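Side-chain contacts in odorant-binding protein (Phormia regina, PDB 5DIC), which binds long-chain fatty acids such as palmitate and probably carries them through the fluid of the fly's mouthparts, as a secreted member of the PBP/GOBP family: residues Lys72-His76 against Phe77-Lys81; Glu23-Ser26 against Glu27-Thr31. One frame throughout, in Å; residues are numbered along the deposited sequence.

Contact 1 of 2, residues Lys72-His76 against Phe77-Lys81; sequences KLSPH and FGEEK. With PLM (palmitic acid), chain B; PLM (palmitic acid), chain C.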
ATOM      1  N   LYS A  72       7.418   9.707   2.534  1.00 13.35           N
ATOM      2  CA  LYS A  72       7.587   8.931   1.323  1.00 13.76           C
ATOM      3  C   LYS A  72       6.957   9.548   0.095  1.00 13.43           C
ATOM      4  O   LYS A  72       7.464   9.364  -1.018  1.00 15.46           O
ATOM      5  CB  LYS A  72       7.152   7.499   1.522  1.00 14.36           C
ATOM      6  CG  LYS A  72       8.033   6.759   2.529  1.00 16.43           C
ATOM      7  CD  LYS A  72       7.612   5.304   2.674  1.00 19.19           C
ATOM      8  CE  LYS A  72       8.402   4.603   3.740  1.00 24.48           C
ATOM      9  NZ  LYS A  72       9.760   4.263   3.296  1.00 27.99           N
ATOM     10  N   LEU A  73       5.829  10.248   0.242  1.00 12.11           N
ATOM     11  CA  LEU A  73       5.085  10.729  -0.897  1.00 12.00           C
ATOM     12  C   LEU A  73       5.186  12.223  -1.145  1.00 11.38           C
ATOM     13  O   LEU A  73       5.004  12.661  -2.290  1.00 12.20           O
ATOM     14  CB  LEU A  73       3.604  10.384  -0.789  1.00 11.56           C
ATOM     15  CG  LEU A  73       3.219   8.920  -0.727  1.00 13.52           C
ATOM     16  CD1 LEU A  73       1.708   8.821  -0.699  1.00 14.92           C
ATOM     17  CD2 LEU A  73       3.778   8.158  -1.912  1.00 14.80           C
ATOM     18  N   SER A  74       5.465  13.028  -0.124  1.00 11.89           N
ATOM     19  CA  SER A  74       5.444  14.492  -0.329  1.00 12.49           C
ATOM     20  C   SER A  74       6.452  14.984  -1.371  1.00 11.17           C
ATOM     21  O   SER A  74       6.113  15.842  -2.161  1.00 11.97           O
ATOM     22  CB  SER A  74       5.608  15.282   0.976  1.00 14.60           C
ATOM     23  OG  SER A  74       4.481  15.111   1.800  1.00 17.10           O
ATOM     24  N   PRO A  75       7.691  14.456  -1.373  1.00 11.71           N
ATOM     25  CA  PRO A  75       8.653  15.035  -2.321  1.00 12.28           C
ATOM     26  C   PRO A  75       8.185  14.977  -3.765  1.00 12.12           C
ATOM     27  O   PRO A  75       8.373  15.947  -4.508  1.00 12.61           O
ATOM     28  CB  PRO A  75       9.939  14.244  -2.037  1.00 13.19           C
ATOM     29  CG  PRO A  75       9.811  13.890  -0.560  1.00 13.53           C
ATOM     30  CD  PRO A  75       8.342  13.540  -0.423  1.00 13.04           C
ATOM     31  N   HIS A  76       7.579  13.863  -4.162  1.00 11.12           N
ATOM     32  CA  HIS A  76       7.131  13.739  -5.541  1.00 11.67           C
ATOM     33  C   HIS A  76       5.733  14.325  -5.783  1.00 11.58           C
ATOM     34  O   HIS A  76       5.475  14.859  -6.869  1.00 12.53           O
ATOM     35  CB  HIS A  76       7.145  12.277  -6.022  1.00 13.15           C
ATOM     36  CG  HIS A  76       6.663  12.130  -7.434  1.00 14.00           C
ATOM     37  ND1 HIS A  76       7.370  12.621  -8.508  1.00 15.74           N
ATOM     38  CD2 HIS A  76       5.490  11.675  -7.939  1.00 15.54           C
ATOM     39  CE1 HIS A  76       6.667  12.455  -9.611  1.00 17.32           C
ATOM     40  NE2 HIS A  76       5.527  11.871  -9.292  1.00 17.74           N
ATOM     41  N   PHE A  77       4.810  14.119  -4.841  1.00 11.45           N
ATOM     42  CA  PHE A  77       3.397  14.450  -5.083  1.00 11.95           C
ATOM     43  C   PHE A  77       2.982  15.821  -4.544  1.00 12.19           C
ATOM     44  O   PHE A  77       1.932  16.327  -4.925  1.00 13.38           O
ATOM     45  CB  PHE A  77       2.488  13.354  -4.527  1.00 12.73           C
ATOM     46  CG  PHE A  77       2.559  12.074  -5.298  1.00 13.00           C
ATOM     47  CD1 PHE A  77       1.876  11.966  -6.495  1.00 15.48           C
ATOM     48  CD2 PHE A  77       3.260  10.986  -4.845  1.00 14.36           C
ATOM     49  CE1 PHE A  77       1.883  10.790  -7.214  1.00 15.93           C
ATOM     50  CE2 PHE A  77       3.291   9.817  -5.555  1.00 15.45           C
ATOM     51  CZ  PHE A  77       2.610   9.726  -6.744  1.00 15.65           C
ATOM     52  N   GLY A  78       3.769  16.401  -3.643  1.00 11.90           N
ATOM     53  CA  GLY A  78       3.423  17.681  -3.035  1.00 12.70           C
ATOM     54  C   GLY A  78       2.857  17.500  -1.649  1.00 11.92           C
ATOM     55  O   GLY A  78       1.948  16.698  -1.445  1.00 13.15           O
ATOM     56  N   GLU A  79       3.352  18.276  -0.699  1.00 12.41           N
ATOM     57  CA  GLU A  79       2.959  18.118   0.689  1.00 13.27           C
ATOM     58  C   GLU A  79       1.455  18.339   0.894  1.00 12.97           C
ATOM     59  O   GLU A  79       0.773  17.536   1.542  1.00 13.42           O
ATOM     60  CB  GLU A  79       3.783  19.088   1.539  1.00 14.02           C
ATOM     61  CG  GLU A  79       3.452  19.018   3.023  1.00 16.13           C
ATOM     62  CD  GLU A  79       4.278  19.959   3.860  1.00 18.55           C
ATOM     63  OE1 GLU A  79       5.027  20.808   3.319  1.00 18.80           O
ATOM     64  OE2 GLU A  79       4.160  19.844   5.087  1.00 24.19           O
ATOM     65  N   GLU A  80       0.942  19.468   0.410  1.00 13.68           N
ATOM     66  CA  GLU A  80      -0.461  19.740   0.578  1.00 15.02           C
ATOM     67  C   GLU A  80      -1.324  18.684  -0.093  1.00 14.49           C
ATOM     68  O   GLU A  80      -2.375  18.270   0.460  1.00 14.97           O
ATOM     69  CB  GLU A  80      -0.837  21.151   0.106  1.00 17.46           C
ATOM     70  CG  GLU A  80      -2.323  21.462   0.301  1.00 22.65           C
ATOM     71  CD  GLU A  80      -3.224  21.008  -0.854  1.00 36.18           C
ATOM     72  OE1 GLU A  80      -2.808  21.091  -2.034  1.00 49.43           O
ATOM     73  OE2 GLU A  80      -4.365  20.566  -0.573  1.00 50.10           O
ATOM     74  N   LYS A  81      -0.913  18.211  -1.263  1.00 13.73           N
ATOM     75  CA  LYS A  81      -1.673  17.172  -1.957  1.00 13.88           C
ATOM     76  C   LYS A  81      -1.712  15.848  -1.178  1.00 13.19           C
ATOM     77  O   LYS A  81      -2.752  15.183  -1.090  1.00 14.24           O
ATOM     78  CB  LYS A  81      -1.142  16.973  -3.378  1.00 16.22           C
ATOM     79  CG  LYS A  81      -1.410  18.215  -4.237  1.00 19.83           C
ATOM     80  CD  LYS A  81      -0.576  18.341  -5.498  1.00 25.65           C
ATOM     81  CE  LYS A  81      -0.906  19.639  -6.248  1.00 27.58           C
ATOM     82  NZ  LYS A  81       0.115  20.062  -7.249  1.00 29.98           N
TER
HETATM   83  C1  PLM B 201       9.978   1.208   1.131  1.00 22.05           C
HETATM   84  O1  PLM B 201       9.559   2.324   1.538  1.00 27.33           O
HETATM   85  O2  PLM B 201      10.333   0.310   1.914  1.00 22.93           O
HETATM   86  C2  PLM B 201      10.025   0.855  -0.335  1.00 23.19           C
HETATM   87  C3  PLM B 201       9.348   1.891  -1.221  1.00 26.37           C
HETATM   88  C4  PLM B 201       7.840   1.840  -1.086  1.00 29.05           C
HETATM   89  C5  PLM B 201       7.223   2.615  -2.236  1.00 39.22           C
HETATM   90  C6  PLM B 201       5.756   2.881  -1.990  1.00 37.17           C
HETATM   91  C7  PLM B 201       5.585   3.996  -0.983  1.00 29.01           C
HETATM   92  C8  PLM B 201       4.116   4.331  -0.982  1.00 27.89           C
HETATM   93  C9  PLM B 201       3.795   4.941   0.361  1.00 25.13           C
HETATM   94  CA  PLM B 201       2.445   5.638   0.431  1.00 34.89           C
HETATM   95  CB  PLM B 201       1.408   4.969   1.308  1.00 28.87           C
HETATM   96  CC  PLM B 201      -0.011   5.393   0.941  1.00 25.58           C
HETATM   97  CD  PLM B 201      -0.937   4.184   0.825  1.00 21.84           C
HETATM   98  CE  PLM B 201      -1.164   3.449   2.160  1.00 20.15           C
HETATM   99  CF  PLM B 201      -2.209   2.329   2.007  1.00 19.44           C
HETATM  100  CG  PLM B 201      -2.559   1.590   3.290  1.00 20.86           C
HETATM  101  C1  PLM C 202       7.887  -1.615  -7.661  1.00 40.43           C
HETATM  102  O1  PLM C 202       9.015  -1.089  -7.487  1.00 55.46           O
HETATM  103  O2  PLM C 202       7.746  -2.797  -8.062  1.00 48.85           O
HETATM  104  C2  PLM C 202       6.641  -0.798  -7.400  1.00 35.86           C
HETATM  105  C3  PLM C 202       6.304  -0.765  -5.906  1.00 31.27           C
HETATM  106  C4  PLM C 202       4.941  -0.117  -5.656  1.00 33.02           C
HETATM  107  C5  PLM C 202       4.754   0.313  -4.205  1.00 35.63           C
HETATM  108  C6  PLM C 202       3.339   0.823  -3.905  1.00 35.72           C
HETATM  109  C7  PLM C 202       3.077   2.207  -4.497  1.00 36.93           C
HETATM  110  C8  PLM C 202       1.825   2.863  -3.914  1.00 37.91           C
HETATM  111  C9  PLM C 202       1.886   4.375  -4.104  1.00 37.66           C
HETATM  112  CA  PLM C 202       0.574   5.077  -3.774  1.00 35.04           C
HETATM  113  CB  PLM C 202       0.593   6.486  -4.358  1.00 32.84           C
HETATM  114  CC  PLM C 202      -0.501   7.388  -3.790  1.00 32.56           C
HETATM  115  CD  PLM C 202      -0.205   8.837  -4.161  1.00 26.64           C
HETATM  116  CE  PLM C 202      -1.149   9.884  -3.578  1.00 30.07           C
HETATM  117  CF  PLM C 202      -0.628  11.291  -3.881  1.00 31.16           C
HETATM  118  CG  PLM C 202      -1.517  12.428  -3.407  1.00 27.48           C

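Contact 2 of 2, residues Glu23-Ser26 against Glu27-Thr31; sequences EKVS and EEEAT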
ATOM      1  N   GLU A  23       1.640 -13.696   4.696  1.00 11.02           N
ATOM      2  CA  GLU A  23       0.222 -13.770   4.334  1.00 10.25           C
ATOM      3  C   GLU A  23      -0.122 -15.013   3.506  1.00 10.71           C
ATOM      4  O   GLU A  23      -1.229 -15.135   3.000  1.00 11.44           O
ATOM      5  CB  GLU A  23      -0.234 -12.492   3.660  1.00 10.79           C
ATOM      6  CG  GLU A  23       0.136 -11.231   4.438  1.00 10.69           C
ATOM      7  CD  GLU A  23      -0.470 -11.080   5.815  1.00 11.21           C
ATOM      8  OE1 GLU A  23      -1.622 -11.508   6.030  1.00 12.50           O
ATOM      9  OE2 GLU A  23       0.190 -10.431   6.657  1.00 12.62           O
ATOM     10  N   LYS A  24       0.824 -15.947   3.401  1.00 11.69           N
ATOM     11  CA  LYS A  24       0.544 -17.260   2.815  1.00 12.24           C
ATOM     12  C   LYS A  24      -0.009 -17.136   1.405  1.00 11.82           C
ATOM     13  O   LYS A  24      -0.940 -17.824   1.013  1.00 12.96           O
ATOM     14  CB  LYS A  24      -0.334 -18.101   3.726  1.00 13.06           C
ATOM     15  CG  LYS A  24       0.332 -18.349   5.057  1.00 13.81           C
ATOM     16  CD  LYS A  24      -0.558 -19.113   6.007  1.00 16.29           C
ATOM     17  CE  LYS A  24       0.234 -19.492   7.240  1.00 20.16           C
ATOM     18  NZ  LYS A  24       0.636 -18.316   8.046  1.00 33.44           N
ATOM     19  N   VAL A  25       0.606 -16.258   0.629  1.00 12.03           N
ATOM     20  CA  VAL A  25       0.167 -15.966  -0.727  1.00 12.52           C
ATOM     21  C   VAL A  25       0.567 -17.135  -1.636  1.00 13.49           C
ATOM     22  O   VAL A  25       1.687 -17.626  -1.529  1.00 15.09           O
ATOM     23  CB  VAL A  25       0.806 -14.635  -1.170  1.00 13.52           C
ATOM     24  CG1 VAL A  25       0.461 -14.265  -2.589  1.00 14.82           C
ATOM     25  CG2 VAL A  25       0.482 -13.490  -0.195  1.00 13.31           C
ATOM     26  N   SER A  26      -0.341 -17.579  -2.512  1.00 13.33           N
ATOM     27  CA  SER A  26      -0.012 -18.678  -3.405  1.00 14.01           C
ATOM     28  C   SER A  26       0.986 -18.240  -4.466  1.00 13.76           C
ATOM     29  O   SER A  26       1.170 -17.056  -4.721  1.00 13.41           O
ATOM     30  CB  SER A  26      -1.265 -19.195  -4.107  1.00 15.32           C
ATOM     31  OG  SER A  26      -1.681 -18.325  -5.148  1.00 15.04           O
ATOM     32  N   GLU A  27       1.592 -19.207  -5.151  1.00 14.94           N
ATOM     33  CA  GLU A  27       2.517 -18.878  -6.241  1.00 15.83           C
ATOM     34  C   GLU A  27       1.825 -18.055  -7.329  1.00 13.62           C
ATOM     35  O   GLU A  27       2.377 -17.093  -7.844  1.00 14.31           O
ATOM     36  CB  GLU A  27       3.120 -20.142  -6.855  1.00 20.06           C
ATOM     37  CG  GLU A  27       4.321 -19.880  -7.758  1.00 26.92           C
ATOM     38  CD  GLU A  27       4.849 -21.149  -8.418  1.00 34.98           C
ATOM     39  OE1 GLU A  27       4.136 -21.701  -9.282  1.00 45.49           O
ATOM     40  OE2 GLU A  27       5.965 -21.578  -8.058  1.00 43.71           O
ATOM     41  N   GLU A  28       0.621 -18.440  -7.697  1.00 14.21           N
ATOM     42  CA  GLU A  28      -0.114 -17.706  -8.710  1.00 14.07           C
ATOM     43  C   GLU A  28      -0.441 -16.284  -8.273  1.00 12.50           C
ATOM     44  O   GLU A  28      -0.291 -15.327  -9.035  1.00 13.64           O
ATOM     45  CB  GLU A  28      -1.351 -18.477  -9.111  1.00 16.31           C
ATOM     46  CG  GLU A  28      -2.034 -17.893 -10.301  1.00 17.37           C
ATOM     47  CD  GLU A  28      -3.166 -17.010  -9.972  1.00 23.00           C
ATOM     48  OE1 GLU A  28      -3.365 -16.746  -8.777  1.00 27.19           O
ATOM     49  OE2 GLU A  28      -3.871 -16.597 -10.904  1.00 33.42           O
ATOM     50  N   GLU A  29      -0.876 -16.147  -7.026  1.00 12.89           N
ATOM     51  CA  GLU A  29      -1.201 -14.830  -6.500  1.00 12.40           C
ATOM     52  C   GLU A  29       0.055 -13.952  -6.449  1.00 11.54           C
ATOM     53  O   GLU A  29       0.011 -12.761  -6.771  1.00 12.05           O
ATOM     54  CB  GLU A  29      -1.836 -14.941  -5.093  1.00 12.04           C
ATOM     55  CG  GLU A  29      -3.261 -15.463  -5.115  1.00 13.37           C
ATOM     56  CD  GLU A  29      -3.787 -15.908  -3.744  1.00 12.80           C
ATOM     57  OE1 GLU A  29      -2.986 -16.350  -2.900  1.00 13.37           O
ATOM     58  OE2 GLU A  29      -5.023 -15.861  -3.577  1.00 13.60           O
ATOM     59  N   ALA A  30       1.168 -14.539  -6.029  1.00 11.54           N
ATOM     60  CA  ALA A  30       2.433 -13.794  -5.933  1.00 13.19           C
ATOM     61  C   ALA A  30       2.867 -13.288  -7.300  1.00 12.31           C
ATOM     62  O   ALA A  30       3.343 -12.177  -7.415  1.00 12.88           O
ATOM     63  CB  ALA A  30       3.540 -14.643  -5.312  1.00 14.15           C
ATOM     64  N   THR A  31       2.709 -14.104  -8.335  1.00 11.93           N
ATOM     65  CA  THR A  31       3.084 -13.671  -9.678  1.00 13.40           C
ATOM     66  C   THR A  31       2.137 -12.581 -10.211  1.00 12.36           C
ATOM     67  O   THR A  31       2.593 -11.634 -10.857  1.00 12.77           O
ATOM     68  CB  THR A  31       3.286 -14.857 -10.625  1.00 16.89           C
ATOM     69  OG1 THR A  31       3.976 -14.371 -11.771  1.00 21.92           O
ATOM     70  CG2 THR A  31       2.070 -15.458 -11.097  1.00 22.37           C
TER

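Contact 1 of 2, residues Lys72-His76 against Phe77-Lys81
One wall of the fatty-acid pocket is built where helix 66-77 ends, and there the ring of Phe77 lies between His76 and a palmitate tail. His76 comes in edge-on: its CD2 stands over the centre of the phenyl face, 3.5 Å above the plane, in a T-shaped stack with the rings at 83°. The imidazole gets there because its CG is anti to the backbone N (chi1 179°), and a hydrogen bond between NE2 and His1 N holds its far end. Against the opposite phenyl face, toward the rim, rests CF of the palmitate of chain C, 3.6 Å from Phe77 CG. Leu73, one turn back, adds a branched apolar side chain: CD2 lies 4.0 Å from Phe77 CE2, while CD1 meets CA of the palmitate of chain B at 3.5 Å. Replacing Phe77 by an alanine is likely to leave the imidazole edge without its stacking face and the chain C tail without that wall. In this mainly helical odorant-binding fold the turn into helix 79-89 is tight. Phe77 N bonds to Leu73 O at 2.9 Å, and Gly78 N to Ser74 O at 2.8 Å. Gly78 then takes a positive phi (101°), where a CB would jam against the preceding carbonyl. Lys72 reaches to the head of the chain B palmitate instead, bending at the end of its long chain to bring NZ within 2.6 Å of O1, a hydrogen bond.

Contact 2 of 2, residues Glu23-Ser26 against Glu27-Thr31
Ser26 and Glu29 form a capping box at the start of helix 27-34, directly after the Schellman motif that ends helix 6-22, in which Lys24 takes the positive phi. Glu27 opens the new helix with its CB 3.7 Å from Ser26 C; the rest of its extended chain leads away from the turn, as suits a charged residue on the surface. Glu28 is also exposed; its CB comes within 4.0 Å of Ser26 OG, and its carboxylate makes a weak, long ion pair with Lys32. Glu29 carries most of the contact. Its backbone N donates to Ser26 OG at 3.0 Å, a bond that needs the serine hydroxyl set between its own backbone N and carbonyl carbon (chi1 76°). In return Glu29 OE1 takes the Ser26 N-H at 2.9 Å along an almost straight line (172°), using the lone pair turned away from OE2. Having CG beside the backbone N (chi1 -73°) sends the glutamate back toward the serine, close enough for a weak hydrogen bond from Ser26 OG to OE1. The other oxygen, OE2, is bonded to Thr42 OG1. Alongside, Val25 CG1 packs 3.5 Å from Glu29 CB, and Val25 also touches Phe48 of helix 43-55. Ala30 follows, its N bonded to Ser26 O at 2.8 Å in the first main-chain bond of the helix, while its small CB leaves room for Val25 CG1 at 4.1 Å. The serine hydroxyl thus supplies the acceptor that the missing turn cannot give the Glu29 N-H, and the glutamate carboxylate answers the Ser26 N-H in return; the negative carboxylate at a helix N-terminus is likely to be stabilised by the helix dipole.

Both contacts join consecutive helices at the surface, but they stand on opposite sides of the chain's centre, with centres 31 Å apart and nearest atoms about 17 Å apart. Contact 2 comes first along the chain, linking helix 6-22 to helix 27-34; contact 1 links helix 66-77 to helix 79-89. Their relation to the ligands differs. Contact 1 touches both palmitates, through side chains that meet one head group and the two tails. In contact 2, by contrast, the side chain of Ala30 is about 13 Å from a bound palmitate. Any influence of contact 2 on binding would therefore be indirect, through the helical frame around the pocket.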